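Local atomic coordinates of endo-alpha-mannosidase (Bacteroides thetaiotaomicron, PDB entry 4ACY), a protein that catalyses the hydrolysis of internal alpha-mannosidic linkages as a glycoside hydrolase of family GH99, probably acting on N-glycans. Residues K148-I153 / L189-D194; G222-L227 / C241-Y246. All coordinates share one frame; numbering follows the deposited sequence.

Contact 1 (K148-I153 / L189-D194); sequences KVCFHI and LFFIYD
His152 reaches across from strand 148-153 to lie against Phe191 and Tyr193. Its first torsion (chi1 -167°) sets CG anti to the backbone N and directs the imidazole toward the next strand. From CB and CG the ring runs out so that His152 CD2 meets Phe191 CB at 3.5 Å, with Phe191 O at the ring edge, in plane. At the tip, His152 NE2 rests 3.5 Å from Tyr193 CB and hydrogen-bonds to the Tyr246 hydroxyl. Replacing the imidazole with the methyl of an alanine would probably leave the Tyr246 hydroxyl without this partner and open a gap beside Phe191 CB and Tyr193 CB. Alternate residues face the opposite way: Phe190 CD2 touches Phe151 CB at 4.1 Å and also Ile153 CG1, an apolar group suited to its cover by helix 161-175. The backbones are joined by Phe191 N to Phe151 O, Ile153 N to Phe191 O (2.8 Å) and Tyr193 N to Ile153 O. Nearer the start the strands are wider apart, and a water takes a bond from Phe151 N only weakly while donating to Leu189 O (2.6 Å). Strand 148-153, helix 161-175 and strand 189-192 form a beta-alpha-beta unit of the TIM barrel.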
# COMPACT_ATOMS: atom_id res chain seq x y z
N LYS A 148 -2.50 -8.86 11.05
CA LYS A 148 -2.96 -7.57 11.57
C LYS A 148 -3.32 -6.59 10.45
O LYS A 148 -2.83 -6.73 9.33
CB LYS A 148 -1.89 -6.93 12.47
CG LYS A 148 -1.42 -7.81 13.63
CD LYS A 148 -2.49 -8.03 14.66
CE LYS A 148 -1.95 -8.89 15.81
NZ LYS A 148 -3.01 -9.21 16.79
N VAL A 149 -4.15 -5.60 10.76
CA VAL A 149 -4.61 -4.63 9.77
C VAL A 149 -4.34 -3.20 10.26
O VAL A 149 -4.73 -2.84 11.38
CB VAL A 149 -6.13 -4.79 9.51
CG1 VAL A 149 -6.66 -3.72 8.57
CG2 VAL A 149 -6.46 -6.21 8.98
N CYS A 150 -3.69 -2.40 9.43
CA CYS A 150 -3.61 -0.97 9.70
C CYS A 150 -4.20 -0.23 8.51
O CYS A 150 -4.71 -0.86 7.58
CB CYS A 150 -2.17 -0.54 10.01
SG CYS A 150 -1.01 -0.65 8.62
N PHE A 151 -4.13 1.10 8.52
CA PHE A 151 -4.89 1.87 7.55
C PHE A 151 -4.03 2.84 6.78
O PHE A 151 -3.10 3.44 7.34
CB PHE A 151 -6.05 2.58 8.26
CG PHE A 151 -7.09 1.63 8.75
CD1 PHE A 151 -6.86 0.85 9.90
CD2 PHE A 151 -8.28 1.46 8.05
CE1 PHE A 151 -7.80 -0.10 10.33
CE2 PHE A 151 -9.23 0.53 8.47
CZ PHE A 151 -8.99 -0.25 9.61
N HIS A 152 -4.34 2.95 5.48
CA HIS A 152 -3.63 3.80 4.54
C HIS A 152 -4.57 4.91 4.13
O HIS A 152 -5.49 4.70 3.35
CB HIS A 152 -3.23 2.94 3.32
CG HIS A 152 -2.22 3.60 2.41
ND1 HIS A 152 -1.84 3.04 1.22
CD2 HIS A 152 -1.50 4.73 2.55
CE1 HIS A 152 -0.93 3.81 0.64
NE2 HIS A 152 -0.71 4.85 1.43
N ILE A 153 -4.38 6.09 4.71
CA ILE A 153 -5.32 7.21 4.51
C ILE A 153 -5.08 7.89 3.17
O ILE A 153 -4.01 8.47 2.94
CB ILE A 153 -5.23 8.22 5.66
CG1 ILE A 153 -5.41 7.51 7.01
CG2 ILE A 153 -6.26 9.38 5.49
CD1 ILE A 153 -6.79 6.92 7.25
N LEU A 189 -0.66 2.28 13.67
CA LEU A 189 0.17 2.92 12.66
C LEU A 189 -0.73 3.34 11.50
O LEU A 189 -1.55 2.55 11.05
CB LEU A 189 1.26 1.95 12.19
CG LEU A 189 2.35 2.64 11.36
CD1 LEU A 189 3.73 2.14 11.72
CD2 LEU A 189 2.04 2.43 9.90
N PHE A 190 -0.58 4.60 11.04
CA PHE A 190 -1.32 5.11 9.89
C PHE A 190 -0.33 5.64 8.85
O PHE A 190 0.54 6.47 9.18
CB PHE A 190 -2.23 6.27 10.31
CG PHE A 190 -3.37 5.87 11.20
CD1 PHE A 190 -3.19 5.78 12.58
CD2 PHE A 190 -4.63 5.62 10.67
CE1 PHE A 190 -4.28 5.42 13.42
CE2 PHE A 190 -5.70 5.26 11.49
CZ PHE A 190 -5.53 5.16 12.87
N PHE A 191 -0.48 5.18 7.60
CA PHE A 191 0.22 5.78 6.46
C PHE A 191 -0.69 6.83 5.87
O PHE A 191 -1.91 6.65 5.84
CB PHE A 191 0.54 4.74 5.38
CG PHE A 191 1.55 3.70 5.80
CD1 PHE A 191 2.89 3.91 5.62
CD2 PHE A 191 1.12 2.49 6.37
CE1 PHE A 191 3.85 2.94 5.99
CE2 PHE A 191 2.05 1.51 6.75
CZ PHE A 191 3.42 1.74 6.58
N ILE A 192 -0.11 7.94 5.43
CA ILE A 192 -0.91 9.01 4.86
C ILE A 192 -0.38 9.32 3.46
O ILE A 192 0.67 9.96 3.29
CB ILE A 192 -0.94 10.28 5.73
CG1 ILE A 192 -1.37 9.97 7.17
CG2 ILE A 192 -1.89 11.30 5.10
CD1 ILE A 192 -1.23 11.18 8.14
N TYR A 193 -1.11 8.86 2.45
CA TYR A 193 -0.69 9.00 1.06
C TYR A 193 -0.77 10.46 0.60
O TYR A 193 -1.73 11.17 0.91
CB TYR A 193 -1.52 8.06 0.18
CG TYR A 193 -1.16 8.12 -1.30
CD1 TYR A 193 -0.20 7.28 -1.84
CD2 TYR A 193 -1.83 8.99 -2.15
CE1 TYR A 193 0.12 7.33 -3.22
CE2 TYR A 193 -1.53 9.04 -3.51
CZ TYR A 193 -0.56 8.21 -4.04
OH TYR A 193 -0.26 8.27 -5.40
N ASP A 194 0.27 10.89 -0.12
CA ASP A 194 0.36 12.27 -0.63
C ASP A 194 0.11 13.27 0.51
O ASP A 194 -0.53 14.31 0.33
CB ASP A 194 -0.64 12.50 -1.79
CG ASP A 194 -0.09 12.04 -3.15
OD1 ASP A 194 1.03 11.48 -3.21
OD2 ASP A 194 -0.79 12.24 -4.17
O HOH W 1 -4.13 2.18 11.49

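Contact 2 (G222-L227 / C241-Y246); sequences GLFIGL and CMDGFY
With CG of Tyr246 lodged between its backbone N and carbonyl carbon (chi1 75°), the phenol ring swings back over strand 223-227 to meet Ile225 and Leu227; at the other end Asp243, its CG beside its own N and anti to the carbonyl carbon, turns its carboxylate to Phe224. Strands 223-227 and 244-246, joined through helix 235-239, are a parallel beta-alpha-beta unit of the TIM barrel. Asp243 suits the place just before the second strand, because it bonds twice to one residue: Phe224 N gives a nearly straight bond (170°) to Asp243 OD2 at 2.9 Å, on the anti side of the carboxylate and somewhat out of its plane, while Asp243 N donates to Phe224 O. Arg216 forms a salt bridge to the same OD2 and would help balance its charge. Farther along, Gly226 N bonds to Gly244 O and Tyr246 N to Gly226 O (2.9 Å). Both glycines fit close quarters: a beta carbon on Gly226 would run into Met242, a selenomethionine in this derivative, whose CE lies 3.7 Å from Gly226 CA, and one on Gly244 would meet Ile225 CD1. Branched Ile225 fills its place with CG2, which touches Tyr246 CD1 at 3.7 Å. Leu227 covers one face of the same ring in a CH-pi contact, its CD1 lying 4.1 Å from the Tyr246 ring centroid and only 8° off the ring normal.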
# COMPACT_ATOMS: atom_id res chain seq x y z
N GLY A 222 -1.08 7.67 17.97
CA GLY A 222 -0.49 6.54 17.28
C GLY A 222 0.74 6.99 16.54
O GLY A 222 1.35 7.99 16.90
N LEU A 223 1.10 6.24 15.51
CA LEU A 223 2.27 6.54 14.72
C LEU A 223 1.76 6.93 13.34
O LEU A 223 1.11 6.14 12.66
CB LEU A 223 3.18 5.32 14.62
CG LEU A 223 3.89 4.86 15.91
CD1 LEU A 223 4.40 3.45 15.73
CD2 LEU A 223 5.02 5.81 16.34
N PHE A 224 2.03 8.17 12.97
CA PHE A 224 1.55 8.72 11.71
C PHE A 224 2.72 8.92 10.77
O PHE A 224 3.69 9.61 11.07
CB PHE A 224 0.80 10.02 12.01
CG PHE A 224 -0.34 9.81 12.97
CD1 PHE A 224 -1.54 9.28 12.52
CD2 PHE A 224 -0.17 10.09 14.33
CE1 PHE A 224 -2.58 9.04 13.42
CE2 PHE A 224 -1.20 9.87 15.23
CZ PHE A 224 -2.42 9.35 14.78
N ILE A 225 2.59 8.28 9.61
CA ILE A 225 3.68 8.11 8.68
C ILE A 225 3.33 8.83 7.38
O ILE A 225 2.42 8.41 6.65
CB ILE A 225 3.93 6.58 8.39
CG1 ILE A 225 4.08 5.77 9.71
CG2 ILE A 225 5.10 6.37 7.43
CD1 ILE A 225 5.28 6.17 10.60
N GLY A 226 4.06 9.91 7.10
CA GLY A 226 3.81 10.70 5.88
C GLY A 226 4.60 10.24 4.67
O GLY A 226 5.66 9.63 4.78
N LEU A 227 4.04 10.50 3.49
CA LEU A 227 4.72 10.18 2.24
C LEU A 227 5.73 11.28 1.96
O LEU A 227 5.38 12.47 1.91
CB LEU A 227 3.71 10.08 1.08
CG LEU A 227 4.28 9.69 -0.29
CD1 LEU A 227 4.94 8.34 -0.21
CD2 LEU A 227 3.14 9.68 -1.32
N CYS A 241 5.28 17.26 12.62
CA CYS A 241 5.21 16.47 13.86
C CYS A 241 4.73 15.04 13.62
O CYS A 241 4.15 14.40 14.51
CB CYS A 241 4.34 17.17 14.92
SG CYS A 241 5.08 18.72 15.47
N MSE A 242 5.01 14.52 12.43
CA MSE A 242 4.74 13.12 12.14
C MSE A 242 5.78 12.24 12.79
O MSE A 242 6.87 12.70 13.13
CB MSE A 242 4.72 12.89 10.64
CG MSE A 242 3.69 13.72 10.00
SE MSE A 242 3.95 13.74 8.09
CE MSE A 242 2.13 13.29 7.87
N ASP A 243 5.44 10.97 12.93
CA ASP A 243 6.32 10.01 13.59
C ASP A 243 7.30 9.34 12.65
O ASP A 243 8.27 8.71 13.09
CB ASP A 243 5.47 8.96 14.29
CG ASP A 243 4.54 9.58 15.28
OD1 ASP A 243 5.01 9.86 16.41
OD2 ASP A 243 3.37 9.84 14.94
N GLY A 244 7.05 9.47 11.35
CA GLY A 244 7.93 8.86 10.38
C GLY A 244 7.51 9.13 8.96
O GLY A 244 6.64 9.96 8.69
N PHE A 245 8.14 8.40 8.05
CA PHE A 245 7.92 8.62 6.61
C PHE A 245 8.07 7.34 5.80
O PHE A 245 8.83 6.45 6.16
CB PHE A 245 8.88 9.70 6.07
CG PHE A 245 10.32 9.44 6.35
CD1 PHE A 245 10.88 9.80 7.57
CD2 PHE A 245 11.15 8.87 5.37
CE1 PHE A 245 12.25 9.57 7.83
CE2 PHE A 245 12.51 8.64 5.62
CZ PHE A 245 13.05 9.00 6.85
N TYR A 246 7.33 7.28 4.69
CA TYR A 246 7.42 6.15 3.76
C TYR A 246 7.51 6.67 2.34
O TYR A 246 7.33 7.88 2.12
CB TYR A 246 6.25 5.16 3.92
CG TYR A 246 4.89 5.60 3.36
CD1 TYR A 246 4.26 6.77 3.81
CD2 TYR A 246 4.22 4.80 2.42
CE1 TYR A 246 2.99 7.15 3.29
CE2 TYR A 246 2.96 5.14 1.93
CZ TYR A 246 2.35 6.33 2.36
OH TYR A 246 1.10 6.70 1.90
O HOH W 2 3.17 8.61 18.91

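In the fold
Contacts 1 and 2 are both buried pairings of parallel barrel strands, and they follow one another along the chain. They share no strand but abut in one sheet: strands 189-192 and 223-227 are neighbours, probably bonded through Phe190 O and Ile225 N (2.8 Å), so four consecutive strands are linked. Contact 1 lies nearer the middle of the chain, its centre about 8 Å from the chain's centre against about 15 Å for contact 2. Their chemistry differs in emphasis. Both use aromatic rings, but the glycines that allow close approach and the carboxylate anchor of partly exposed Asp243 belong to 222-227 with 241-246.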